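Local coordinates for hypothetical protein BVU_2266 (Bacteroides vulgatus, PDB 3TZG) that is of unknown function but folds as a porin-like beta barrel and belongs to a family grouped with the membrane beta-barrel proteins, at residues His154-Tyr165 and Arg197-Cys207. Residues are numbered along the deposited sequence; the frame is centred on the assembly and turned at random.
Sequences HTYYNYDNNINY and RTALPNDIGYC
Antiparallel strand pairing joins Tyr156 to Gly205 and Asn158 to Asp203 in the barrel wall, where strand 150-158 meets strand 199-208, whose other edge pairs with strand 213-224. The axes of 154-158 and 203-207 approach to 4.8 Å at 163°. Tyr156 and Gly205 exchange two backbone bonds, Tyr156 N to Gly205 O (2.9 Å) and Gly205 N to Tyr156 O, both in the carbonyl plane. On the face carrying Thr155, Tyr157, Ile204 and Tyr206, the Tyr157 ring lies alongside Ile204, CE1 meeting CG2 at 3.6 Å, while CD1 reaches Pro201 CB. A water joins the hydroxyls of Tyr157 and Tyr206; Tyr157 OH also bonds Asp177 N.

Beyond Asn158 the chain makes a type I turn, Tyr159 to Asn162, tied to Asn202. With CG between its backbone N and carbonyl carbon (chi1 47°), Asn202 directs its amide into this turn: OD1 accepts from Asn161 N (3.1 Å), which approaches from above the carbonyl plane, and ND2 donates to Asn158 OD1 (3.0 Å). Asp160 N reaches that same oxygen from the opposite face, forming an Asx turn. The Asn161 amide stacks on that of Asn202, their planes 18° apart. A second water bridges Asn202 OD1, Leu200 O and Ile163 N. An alanine in place of Asn202 would probably leave Asn161 N without its acceptor and the turn freer to shift.

Beyond the turn a short, weakly bonded pairing follows, with Leu200 N donating to Ile163 O and Tyr165 N to Thr198 O, and the Tyr165 ring brings CD1 to 3.5 Å from Leu200 CG. An asparagine-braced turn thus interrupts the antiparallel pairing of neighbouring strands, which is taken up again on its far side, within the antiparallel meander of a porin-like beta barrel.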
loop_
_atom_site.group_PDB
_atom_site.type_symbol
_atom_site.label_atom_id
_atom_site.label_comp_id
_atom_site.label_asym_id
_atom_site.label_seq_id
_atom_site.Cartn_x
_atom_site.Cartn_y
_atom_site.Cartn_z
ATOM N N HIS A 154 -5.005 -11.831 -9.849
ATOM C CA HIS A 154 -5.970 -12.101 -8.814
ATOM C C HIS A 154 -5.195 -12.549 -7.604
ATOM O O HIS A 154 -4.436 -13.518 -7.714
ATOM C CB HIS A 154 -6.977 -13.137 -9.280
ATOM C CG HIS A 154 -8.293 -13.114 -8.567
ATOM N ND1 HIS A 154 -9.471 -13.383 -9.239
ATOM C CD2 HIS A 154 -8.581 -12.842 -7.272
ATOM C CE1 HIS A 154 -10.429 -13.320 -8.333
ATOM N NE2 HIS A 154 -9.947 -12.992 -7.130
ATOM N N THR A 155 -5.314 -11.814 -6.475
ATOM C CA THR A 155 -4.601 -12.115 -5.218
ATOM C C THR A 155 -5.611 -12.619 -4.138
ATOM O O THR A 155 -6.671 -12.027 -3.953
ATOM C CB THR A 155 -3.829 -10.891 -4.757
ATOM O OG1 THR A 155 -2.984 -10.425 -5.805
ATOM C CG2 THR A 155 -3.000 -11.160 -3.566
ATOM N N TYR A 156 -5.294 -13.739 -3.469
ATOM C CA TYR A 156 -6.172 -14.311 -2.440
ATOM C C TYR A 156 -5.452 -14.289 -1.087
ATOM O O TYR A 156 -4.271 -14.608 -1.031
ATOM C CB TYR A 156 -6.619 -15.746 -2.818
ATOM C CG TYR A 156 -7.300 -15.859 -4.164
ATOM C CD1 TYR A 156 -6.559 -16.041 -5.333
ATOM C CD2 TYR A 156 -8.685 -15.829 -4.272
ATOM C CE1 TYR A 156 -7.183 -16.207 -6.568
ATOM C CE2 TYR A 156 -9.319 -15.953 -5.513
ATOM C CZ TYR A 156 -8.562 -16.153 -6.654
ATOM O OH TYR A 156 -9.168 -16.242 -7.888
ATOM N N TYR A 157 -6.152 -13.916 -0.002
ATOM C CA TYR A 157 -5.543 -13.830 1.340
ATOM C C TYR A 157 -6.182 -14.787 2.310
ATOM O O TYR A 157 -7.408 -14.846 2.420
ATOM C CB TYR A 157 -5.649 -12.396 1.916
ATOM C CG TYR A 157 -4.896 -11.376 1.102
ATOM C CD1 TYR A 157 -3.529 -11.193 1.275
ATOM C CD2 TYR A 157 -5.525 -10.668 0.090
ATOM C CE1 TYR A 157 -2.809 -10.311 0.474
ATOM C CE2 TYR A 157 -4.818 -9.780 -0.718
ATOM C CZ TYR A 157 -3.463 -9.588 -0.512
ATOM O OH TYR A 157 -2.767 -8.699 -1.300
ATOM N N ASN A 158 -5.345 -15.480 3.073
ATOM C CA ASN A 158 -5.790 -16.443 4.080
ATOM C C ASN A 158 -5.483 -15.906 5.507
ATOM O O ASN A 158 -4.387 -15.403 5.739
ATOM C CB ASN A 158 -5.126 -17.791 3.841
ATOM C CG ASN A 158 -5.591 -18.840 4.801
ATOM O OD1 ASN A 158 -5.096 -18.949 5.936
ATOM N ND2 ASN A 158 -6.585 -19.606 4.385
ATOM N N TYR A 159 -6.457 -16.057 6.445
ATOM C CA TYR A 159 -6.414 -15.603 7.844
ATOM C C TYR A 159 -6.713 -16.754 8.844
ATOM O O TYR A 159 -7.171 -16.495 9.969
ATOM C CB TYR A 159 -7.447 -14.481 8.040
ATOM C CG TYR A 159 -7.204 -13.275 7.164
ATOM C CD1 TYR A 159 -6.375 -12.236 7.588
ATOM C CD2 TYR A 159 -7.836 -13.145 5.932
ATOM C CE1 TYR A 159 -6.143 -11.119 6.782
ATOM C CE2 TYR A 159 -7.600 -12.042 5.112
ATOM C CZ TYR A 159 -6.751 -11.035 5.540
ATOM O OH TYR A 159 -6.555 -9.950 4.745
ATOM N N ASP A 160 -6.471 -18.026 8.443
ATOM C CA ASP A 160 -6.814 -19.188 9.273
ATOM C C ASP A 160 -6.002 -19.228 10.561
ATOM O O ASP A 160 -6.504 -19.747 11.551
ATOM C CB ASP A 160 -6.630 -20.502 8.497
ATOM C CG ASP A 160 -7.560 -20.640 7.296
ATOM O OD1 ASP A 160 -8.606 -19.930 7.260
ATOM O OD2 ASP A 160 -7.246 -21.452 6.390
ATOM N N ASN A 161 -4.788 -18.663 10.571
ATOM C CA ASN A 161 -3.926 -18.639 11.761
ATOM C C ASN A 161 -4.420 -17.586 12.771
ATOM O O ASN A 161 -3.989 -17.615 13.918
ATOM C CB ASN A 161 -2.451 -18.384 11.386
ATOM C CG ASN A 161 -1.745 -19.510 10.646
ATOM O OD1 ASN A 161 -2.293 -20.602 10.446
ATOM N ND2 ASN A 161 -0.478 -19.276 10.250
ATOM N N ASN A 162 -5.344 -16.691 12.348
ATOM C CA ASN A 162 -5.974 -15.616 13.129
ATOM C C ASN A 162 -4.928 -14.770 13.867
ATOM O O ASN A 162 -4.930 -14.661 15.097
ATOM C CB ASN A 162 -7.026 -16.150 14.120
ATOM C CG ASN A 162 -8.391 -16.341 13.502
ATOM O OD1 ASN A 162 -8.591 -17.129 12.561
ATOM N ND2 ASN A 162 -9.365 -15.614 14.030
ATOM N N ILE A 163 -4.051 -14.150 13.070
ATOM C CA ILE A 163 -3.007 -13.231 13.505
ATOM C C ILE A 163 -3.647 -11.855 13.599
ATOM O O ILE A 163 -4.220 -11.347 12.632
ATOM C CB ILE A 163 -1.782 -13.289 12.561
ATOM C CG1 ILE A 163 -1.160 -14.708 12.632
ATOM C CG2 ILE A 163 -0.743 -12.210 12.953
ATOM C CD1 ILE A 163 -0.328 -15.103 11.509
ATOM N N ASN A 164 -3.619 -11.298 14.796
ATOM C CA ASN A 164 -4.204 -9.996 15.092
ATOM C C ASN A 164 -3.185 -9.138 15.782
ATOM O O ASN A 164 -2.330 -9.636 16.521
ATOM C CB ASN A 164 -5.476 -10.131 15.945
ATOM C CG ASN A 164 -6.573 -10.869 15.219
ATOM O OD1 ASN A 164 -7.251 -10.327 14.325
ATOM N ND2 ASN A 164 -6.734 -12.147 15.554
ATOM N N TYR A 165 -3.262 -7.851 15.510
ATOM C CA TYR A 165 -2.352 -6.891 16.078
ATOM C C TYR A 165 -3.115 -5.656 16.501
ATOM O O TYR A 165 -4.278 -5.464 16.116
ATOM C CB TYR A 165 -1.254 -6.541 15.054
ATOM C CG TYR A 165 -1.707 -5.607 13.943
ATOM C CD1 TYR A 165 -2.395 -6.091 12.836
ATOM C CD2 TYR A 165 -1.434 -4.245 13.994
ATOM C CE1 TYR A 165 -2.842 -5.242 11.831
ATOM C CE2 TYR A 165 -1.877 -3.383 12.991
ATOM C CZ TYR A 165 -2.570 -3.890 11.903
ATOM O OH TYR A 165 -2.995 -3.070 10.888
ATOM N N ARG A 197 -8.913 -2.969 10.756
ATOM C CA ARG A 197 -7.529 -2.503 10.732
ATOM C C ARG A 197 -6.687 -3.326 11.789
ATOM O O ARG A 197 -5.658 -2.863 12.291
ATOM C CB ARG A 197 -7.593 -0.986 11.047
ATOM C CG ARG A 197 -6.373 -0.163 10.678
ATOM C CD ARG A 197 -6.576 1.344 10.887
ATOM N NE ARG A 197 -6.954 1.729 12.254
ATOM C CZ ARG A 197 -6.118 1.766 13.293
ATOM N NH1 ARG A 197 -4.852 1.372 13.156
ATOM N NH2 ARG A 197 -6.551 2.158 14.489
ATOM N N THR A 198 -7.095 -4.589 12.023
ATOM C CA THR A 198 -6.603 -5.496 13.043
ATOM C C THR A 198 -6.017 -6.820 12.509
ATOM O O THR A 198 -5.113 -7.359 13.140
ATOM C CB THR A 198 -7.832 -5.780 13.930
ATOM O OG1 THR A 198 -7.794 -4.823 14.969
ATOM C CG2 THR A 198 -7.894 -7.184 14.519
ATOM N N ALA A 199 -6.582 -7.397 11.449
ATOM C CA ALA A 199 -6.149 -8.714 10.951
ATOM C C ALA A 199 -4.913 -8.636 10.059
ATOM O O ALA A 199 -4.749 -7.649 9.353
ATOM C CB ALA A 199 -7.283 -9.355 10.164
ATOM N N LEU A 200 -4.080 -9.704 10.055
ATOM C CA LEU A 200 -2.906 -9.851 9.183
ATOM C C LEU A 200 -2.964 -11.189 8.441
ATOM O O LEU A 200 -3.199 -12.211 9.097
ATOM C CB LEU A 200 -1.584 -9.734 9.944
ATOM C CG LEU A 200 -1.189 -8.339 10.428
ATOM C CD1 LEU A 200 0.014 -8.395 11.386
ATOM C CD2 LEU A 200 -0.987 -7.401 9.261
ATOM N N PRO A 201 -2.775 -11.232 7.093
ATOM C CA PRO A 201 -2.839 -12.521 6.404
ATOM C C PRO A 201 -1.623 -13.395 6.710
ATOM O O PRO A 201 -0.498 -12.894 6.758
ATOM C CB PRO A 201 -2.889 -12.120 4.925
ATOM C CG PRO A 201 -2.131 -10.840 4.867
ATOM C CD PRO A 201 -2.466 -10.135 6.146
ATOM N N ASN A 202 -1.841 -14.693 6.939
ATOM C CA ASN A 202 -0.735 -15.623 7.192
ATOM C C ASN A 202 -0.168 -16.161 5.875
ATOM O O ASN A 202 1.022 -16.449 5.803
ATOM C CB ASN A 202 -1.152 -16.761 8.102
ATOM C CG ASN A 202 -2.437 -17.439 7.770
ATOM O OD1 ASN A 202 -3.512 -17.034 8.204
ATOM N ND2 ASN A 202 -2.333 -18.566 7.136
ATOM N N ASP A 203 -0.992 -16.238 4.827
ATOM C CA ASP A 203 -0.577 -16.740 3.505
ATOM C C ASP A 203 -1.236 -15.933 2.375
ATOM O O ASP A 203 -2.336 -15.397 2.540
ATOM C CB ASP A 203 -0.901 -18.234 3.371
ATOM C CG ASP A 203 -0.037 -19.082 4.313
ATOM O OD1 ASP A 203 1.168 -19.270 4.013
ATOM O OD2 ASP A 203 -0.553 -19.505 5.377
ATOM N N ILE A 204 -0.507 -15.787 1.256
ATOM C CA ILE A 204 -0.940 -15.046 0.066
ATOM C C ILE A 204 -0.671 -15.889 -1.187
ATOM O O ILE A 204 0.417 -16.478 -1.293
ATOM C CB ILE A 204 -0.237 -13.651 -0.053
ATOM C CG1 ILE A 204 -0.191 -12.904 1.301
ATOM C CG2 ILE A 204 -0.877 -12.809 -1.202
ATOM C CD1 ILE A 204 0.799 -11.906 1.430
ATOM N N GLY A 205 -1.627 -15.876 -2.129
ATOM C CA GLY A 205 -1.561 -16.557 -3.423
ATOM C C GLY A 205 -1.857 -15.598 -4.567
ATOM O O GLY A 205 -2.783 -14.777 -4.487
ATOM N N TYR A 206 -1.074 -15.714 -5.659
ATOM C CA TYR A 206 -1.165 -14.900 -6.864
ATOM C C TYR A 206 -1.467 -15.712 -8.091
ATOM O O TYR A 206 -0.718 -16.633 -8.398
ATOM C CB TYR A 206 0.163 -14.177 -7.092
ATOM C CG TYR A 206 0.526 -13.280 -5.946
ATOM C CD1 TYR A 206 0.042 -11.976 -5.875
ATOM C CD2 TYR A 206 1.373 -13.719 -4.937
ATOM C CE1 TYR A 206 0.387 -11.137 -4.818
ATOM C CE2 TYR A 206 1.711 -12.896 -3.870
ATOM C CZ TYR A 206 1.207 -11.610 -3.807
ATOM O OH TYR A 206 1.518 -10.818 -2.736
ATOM N N CYS A 207 -2.495 -15.336 -8.841
ATOM C CA CYS A 207 -2.792 -16.018 -10.085
ATOM C C CYS A 207 -2.752 -14.985 -11.211
ATOM O O CYS A 207 -3.662 -14.178 -11.346
ATOM C CB CYS A 207 -4.130 -16.755 -10.004
ATOM S SG CYS A 207 -4.623 -17.588 -11.537
HETATM O O HOH W 1 -0.048 -8.766 -1.643
HETATM O O HOH W 2 0.509 -21.019 7.584
HETATM O O HOH W 3 -3.757 -14.929 9.954
#